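Local coordinates for protein myosin-I heavy chain (Dictyostelium discoideum, PDB 5EJY) that is an actin-based motor with ATPase activity that acts in the early steps of phagocytosis and in adhesion, this chain being a MyTH4-FERM unit of its tail, at residues Y171-R183 with H216-N228. Numbering follows the deposited sequence.
Sequences YFILQRFTLNGAR and HIDSATTCQESSN
Ala220 CB sits over the centre of one face of the Phe177 ring, 3.6 Å from its centroid, a CH-pi contact, while Gly181 O lies at the ring's edge. The Arg176 guanidinium takes two carboxylates at its edge. It grips Asp218 side-on, Arg176 NE to Asp218 OD2 at 2.9 Å and Arg176 NH2 to Asp218 OD1 at 3.1 Å, with the two planes 38° apart. Glu225 is held end-on and nearly coplanar, Arg176 NH1 to Glu225 OE2 and Arg176 NH2 to Glu225 OE1, each 2.9 Å and almost straight. Bends at chi2 (-90°) and chi3 (-59°) bring the guanidinium between both acids, and Arg176 CG packs over one face of the Phe172 ring, toward its rim. Asn180 ND2 reaches Glu225 OE2 (3.1 Å) from the face of the carboxylate opposite Arg176 NH1, and also donates to Ala220 O from above the carbonyl plane. A leucine in place of Arg176 would probably leave Asp218 and Glu225 without their shared countercharge, with Glu225 held by Asn180 and Thr222 N. Beyond the helix end, the Arg183 guanidinium lies with one face toward Ser219 O; Arg183 and Ser219 OG both bind Glu191. Asp218 to Thr221 form a type I turn, and Thr222 and Glu225 a capping box at the start of helix 223-233. The Arg176, Asp218 and Glu225 salt-bridge network ties the end of MyTH4 helix 161-180 to the ubiquitin-like first lobe of FERM, an interdomain contact within the MyTH4-FERM tandem.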
loop_
_atom_site.group_PDB
_atom_site.type_symbol
_atom_site.label_atom_id
_atom_site.label_comp_id
_atom_site.label_asym_id
_atom_site.label_seq_id
_atom_site.Cartn_x
_atom_site.Cartn_y
_atom_site.Cartn_z
ATOM N N TYR A 171 -0.266 -22.916 1.360
ATOM C CA TYR A 171 -1.680 -23.121 1.635
ATOM C C TYR A 171 -2.266 -21.917 2.359
ATOM O O TYR A 171 -3.356 -21.448 2.030
ATOM C CB TYR A 171 -1.884 -24.383 2.494
ATOM C CG TYR A 171 -3.337 -24.768 2.629
ATOM C CD1 TYR A 171 -3.982 -25.458 1.618
ATOM C CD2 TYR A 171 -4.064 -24.446 3.770
ATOM C CE1 TYR A 171 -5.311 -25.819 1.731
ATOM C CE2 TYR A 171 -5.394 -24.804 3.896
ATOM C CZ TYR A 171 -6.012 -25.494 2.872
ATOM O OH TYR A 171 -7.336 -25.854 2.969
ATOM N N PHE A 172 -1.543 -21.435 3.363
ATOM C CA PHE A 172 -2.016 -20.291 4.139
ATOM C C PHE A 172 -2.132 -19.024 3.263
ATOM O O PHE A 172 -3.114 -18.296 3.350
ATOM C CB PHE A 172 -1.088 -20.041 5.328
ATOM C CG PHE A 172 -1.563 -18.941 6.246
ATOM C CD1 PHE A 172 -2.769 -19.054 6.924
ATOM C CD2 PHE A 172 -0.807 -17.793 6.423
ATOM C CE1 PHE A 172 -3.212 -18.035 7.766
ATOM C CE2 PHE A 172 -1.248 -16.765 7.266
ATOM C CZ PHE A 172 -2.448 -16.889 7.936
ATOM N N ILE A 173 -1.155 -18.767 2.409
ATOM C CA ILE A 173 -1.268 -17.530 1.590
ATOM C C ILE A 173 -2.443 -17.636 0.597
ATOM O O ILE A 173 -3.089 -16.643 0.264
ATOM C CB ILE A 173 0.081 -17.110 0.931
ATOM C CG1 ILE A 173 0.099 -15.592 0.634
ATOM C CG2 ILE A 173 0.372 -17.907 -0.340
ATOM C CD1 ILE A 173 0.129 -14.739 1.883
ATOM N N LEU A 174 -2.771 -18.847 0.148
ATOM C CA LEU A 174 -3.953 -18.978 -0.711
ATOM C C LEU A 174 -5.204 -18.609 0.073
ATOM O O LEU A 174 -6.092 -17.962 -0.463
ATOM C CB LEU A 174 -4.117 -20.395 -1.279
ATOM C CG LEU A 174 -3.204 -20.916 -2.388
ATOM C CD1 LEU A 174 -3.665 -22.335 -2.771
ATOM C CD2 LEU A 174 -3.220 -20.009 -3.605
ATOM N N GLN A 175 -5.276 -19.039 1.336
ATOM C CA GLN A 175 -6.402 -18.663 2.199
ATOM C C GLN A 175 -6.466 -17.140 2.425
ATOM O O GLN A 175 -7.535 -16.539 2.382
ATOM C CB GLN A 175 -6.287 -19.344 3.556
ATOM C CG GLN A 175 -6.480 -20.852 3.559
ATOM C CD GLN A 175 -6.129 -21.426 4.904
ATOM O OE1 GLN A 175 -4.957 -21.485 5.279
ATOM N NE2 GLN A 175 -7.147 -21.820 5.664
ATOM N N ARG A 176 -5.319 -16.534 2.701
ATOM C CA ARG A 176 -5.253 -15.082 2.902
ATOM C C ARG A 176 -5.759 -14.303 1.673
ATOM O O ARG A 176 -6.459 -13.286 1.791
ATOM C CB ARG A 176 -3.809 -14.681 3.235
ATOM C CG ARG A 176 -3.292 -15.232 4.582
ATOM C CD ARG A 176 -3.580 -14.274 5.739
ATOM N NE ARG A 176 -2.954 -12.981 5.492
ATOM C CZ ARG A 176 -3.513 -11.798 5.753
ATOM N NH1 ARG A 176 -4.716 -11.719 6.315
ATOM N NH2 ARG A 176 -2.860 -10.684 5.443
ATOM N N PHE A 177 -5.384 -14.751 0.482
ATOM C CA PHE A 177 -5.831 -14.059 -0.728
ATOM C C PHE A 177 -7.311 -14.338 -1.022
ATOM O O PHE A 177 -7.995 -13.515 -1.618
ATOM C CB PHE A 177 -4.950 -14.393 -1.940
ATOM C CG PHE A 177 -3.716 -13.537 -2.046
ATOM C CD1 PHE A 177 -3.829 -12.173 -2.257
ATOM C CD2 PHE A 177 -2.440 -14.095 -1.923
ATOM C CE1 PHE A 177 -2.703 -11.363 -2.341
ATOM C CE2 PHE A 177 -1.316 -13.292 -2.014
ATOM C CZ PHE A 177 -1.449 -11.918 -2.234
ATOM N N THR A 178 -7.809 -15.491 -0.586
ATOM C CA THR A 178 -9.240 -15.746 -0.719
ATOM C C THR A 178 -9.995 -14.749 0.155
ATOM O O THR A 178 -11.055 -14.250 -0.212
ATOM C CB THR A 178 -9.602 -17.189 -0.304
ATOM O OG1 THR A 178 -8.836 -18.113 -1.090
ATOM C CG2 THR A 178 -11.091 -17.455 -0.517
ATOM N N LEU A 179 -9.426 -14.449 1.314
ATOM C CA LEU A 179 -10.013 -13.466 2.212
ATOM C C LEU A 179 -9.863 -12.045 1.670
ATOM O O LEU A 179 -10.820 -11.271 1.658
ATOM C CB LEU A 179 -9.372 -13.566 3.593
ATOM C CG LEU A 179 -9.795 -12.479 4.579
ATOM C CD1 LEU A 179 -11.249 -12.664 4.975
ATOM C CD2 LEU A 179 -8.899 -12.498 5.802
ATOM N N ASN A 180 -8.665 -11.709 1.204
ATOM C CA ASN A 180 -8.342 -10.308 0.913
ATOM C C ASN A 180 -8.452 -9.880 -0.539
ATOM O O ASN A 180 -8.305 -8.693 -0.850
ATOM C CB ASN A 180 -6.958 -9.958 1.469
ATOM C CG ASN A 180 -6.969 -9.833 2.972
ATOM O OD1 ASN A 180 -8.041 -9.772 3.575
ATOM N ND2 ASN A 180 -5.781 -9.796 3.592
ATOM N N GLY A 181 -8.708 -10.832 -1.431
ATOM C CA GLY A 181 -8.910 -10.500 -2.829
ATOM C C GLY A 181 -7.603 -10.468 -3.595
ATOM O O GLY A 181 -6.520 -10.489 -3.005
ATOM N N ALA A 182 -7.713 -10.411 -4.916
ATOM C CA ALA A 182 -6.565 -10.444 -5.812
ATOM C C ALA A 182 -5.622 -9.272 -5.613
ATOM O O ALA A 182 -6.040 -8.174 -5.224
ATOM C CB ALA A 182 -7.042 -10.465 -7.265
ATOM N N ARG A 183 -4.349 -9.510 -5.906
ATOM C CA ARG A 183 -3.364 -8.437 -5.971
ATOM C C ARG A 183 -3.195 -7.946 -7.402
ATOM O O ARG A 183 -3.744 -8.522 -8.358
ATOM C CB ARG A 183 -2.013 -8.905 -5.416
ATOM C CG ARG A 183 -1.278 -9.894 -6.307
ATOM C CD ARG A 183 -0.022 -10.408 -5.603
ATOM N NE ARG A 183 0.891 -9.305 -5.300
ATOM C CZ ARG A 183 1.971 -9.414 -4.533
ATOM N NH1 ARG A 183 2.261 -10.580 -3.946
ATOM N NH2 ARG A 183 2.751 -8.346 -4.335
ATOM N N HIS A 216 5.547 -6.342 10.354
ATOM C CA HIS A 216 5.780 -7.590 9.645
ATOM C C HIS A 216 4.493 -7.984 8.942
ATOM O O HIS A 216 3.457 -8.184 9.587
ATOM C CB HIS A 216 6.250 -8.693 10.603
ATOM C CG HIS A 216 7.633 -8.470 11.129
ATOM N ND1 HIS A 216 7.884 -7.755 12.281
ATOM C CD2 HIS A 216 8.843 -8.832 10.641
ATOM C CE1 HIS A 216 9.189 -7.699 12.486
ATOM N NE2 HIS A 216 9.793 -8.343 11.504
ATOM N N ILE A 217 4.556 -8.080 7.618
ATOM C CA ILE A 217 3.366 -8.372 6.827
ATOM C C ILE A 217 3.564 -9.566 5.895
ATOM O O ILE A 217 4.674 -10.111 5.775
ATOM C CB ILE A 217 2.931 -7.132 5.968
ATOM C CG1 ILE A 217 3.959 -6.815 4.879
ATOM C CG2 ILE A 217 2.740 -5.895 6.854
ATOM C CD1 ILE A 217 3.509 -5.659 3.939
ATOM N N ASP A 218 2.484 -9.973 5.234
ATOM C CA ASP A 218 2.600 -10.974 4.183
ATOM C C ASP A 218 2.106 -10.447 2.847
ATOM O O ASP A 218 1.665 -9.281 2.745
ATOM C CB ASP A 218 1.985 -12.342 4.578
ATOM C CG ASP A 218 0.460 -12.338 4.642
ATOM O OD1 ASP A 218 -0.203 -11.431 4.099
ATOM O OD2 ASP A 218 -0.095 -13.290 5.245
ATOM N N SER A 219 2.210 -11.280 1.813
ATOM C CA SER A 219 1.874 -10.831 0.456
ATOM C C SER A 219 0.449 -10.304 0.322
ATOM O O SER A 219 0.176 -9.454 -0.535
ATOM C CB SER A 219 2.067 -11.987 -0.534
ATOM O OG SER A 219 3.407 -12.447 -0.470
ATOM N N ALA A 220 -0.457 -10.820 1.145
ATOM C CA ALA A 220 -1.884 -10.476 1.047
ATOM C C ALA A 220 -2.308 -9.342 1.978
ATOM O O ALA A 220 -3.477 -8.963 1.992
ATOM C CB ALA A 220 -2.738 -11.699 1.322
ATOM N N THR A 221 -1.368 -8.792 2.737
ATOM C CA THR A 221 -1.693 -7.773 3.738
ATOM C C THR A 221 -2.219 -6.487 3.100
ATOM O O THR A 221 -1.586 -5.920 2.211
ATOM C CB THR A 221 -0.483 -7.455 4.637
ATOM O OG1 THR A 221 -0.178 -8.613 5.426
ATOM C CG2 THR A 221 -0.802 -6.275 5.582
ATOM N N THR A 222 -3.390 -6.043 3.543
ATOM C CA THR A 222 -4.010 -4.863 2.952
ATOM C C THR A 222 -3.668 -3.585 3.695
ATOM O O THR A 222 -3.132 -3.615 4.797
ATOM C CB THR A 222 -5.536 -4.992 2.930
ATOM O OG1 THR A 222 -5.999 -5.153 4.273
ATOM C CG2 THR A 222 -5.950 -6.203 2.089
ATOM N N CYS A 223 -3.993 -2.454 3.076
ATOM C CA CYS A 223 -3.819 -1.174 3.739
ATOM C C CYS A 223 -4.647 -1.116 5.029
ATOM O O CYS A 223 -4.195 -0.627 6.061
ATOM C CB CYS A 223 -4.208 -0.044 2.786
ATOM S SG CYS A 223 -3.878 1.575 3.484
ATOM N N GLN A 224 -5.871 -1.623 4.972
ATOM C CA GLN A 224 -6.727 -1.618 6.151
ATOM C C GLN A 224 -6.180 -2.469 7.305
ATOM O O GLN A 224 -6.188 -2.034 8.458
ATOM C CB GLN A 224 -8.155 -2.025 5.777
ATOM C CG GLN A 224 -9.138 -1.992 6.929
ATOM C CD GLN A 224 -10.582 -2.182 6.463
ATOM O OE1 GLN A 224 -10.868 -2.143 5.273
ATOM N NE2 GLN A 224 -11.489 -2.379 7.408
ATOM N N GLU A 225 -5.686 -3.673 7.008
ATOM C CA GLU A 225 -5.085 -4.509 8.052
ATOM C C GLU A 225 -3.907 -3.812 8.695
ATOM O O GLU A 225 -3.761 -3.797 9.919
ATOM C CB GLU A 225 -4.611 -5.855 7.484
ATOM C CG GLU A 225 -5.721 -6.832 7.231
ATOM C CD GLU A 225 -5.244 -8.099 6.548
ATOM O OE1 GLU A 225 -4.149 -8.100 5.936
ATOM O OE2 GLU A 225 -5.983 -9.100 6.626
ATOM N N SER A 226 -3.047 -3.247 7.862
ATOM C CA SER A 226 -1.842 -2.601 8.371
ATOM C C SER A 226 -2.127 -1.303 9.120
ATOM O O SER A 226 -1.425 -0.968 10.081
ATOM C CB SER A 226 -0.857 -2.340 7.240
ATOM O OG SER A 226 -0.079 -3.497 7.019
ATOM N N SER A 227 -3.150 -0.579 8.677
ATOM C CA SER A 227 -3.585 0.627 9.375
ATOM C C SER A 227 -4.144 0.275 10.760
ATOM O O SER A 227 -3.881 0.981 11.728
ATOM C CB SER A 227 -4.626 1.388 8.553
ATOM O OG SER A 227 -4.061 1.821 7.329
ATOM N N ASN A 228 -4.906 -0.817 10.846
ATOM C CA ASN A 228 -5.397 -1.294 12.141
ATOM C C ASN A 228 -4.254 -1.743 13.044
ATOM O O ASN A 228 -4.241 -1.471 14.250
ATOM C CB ASN A 228 -6.361 -2.469 11.963
ATOM C CG ASN A 228 -7.662 -2.078 11.288
ATOM O OD1 ASN A 228 -8.022 -0.899 11.212
ATOM N ND2 ASN A 228 -8.389 -3.078 10.808
HETATM O O HOH W 1 -9.125 -8.457 5.689
#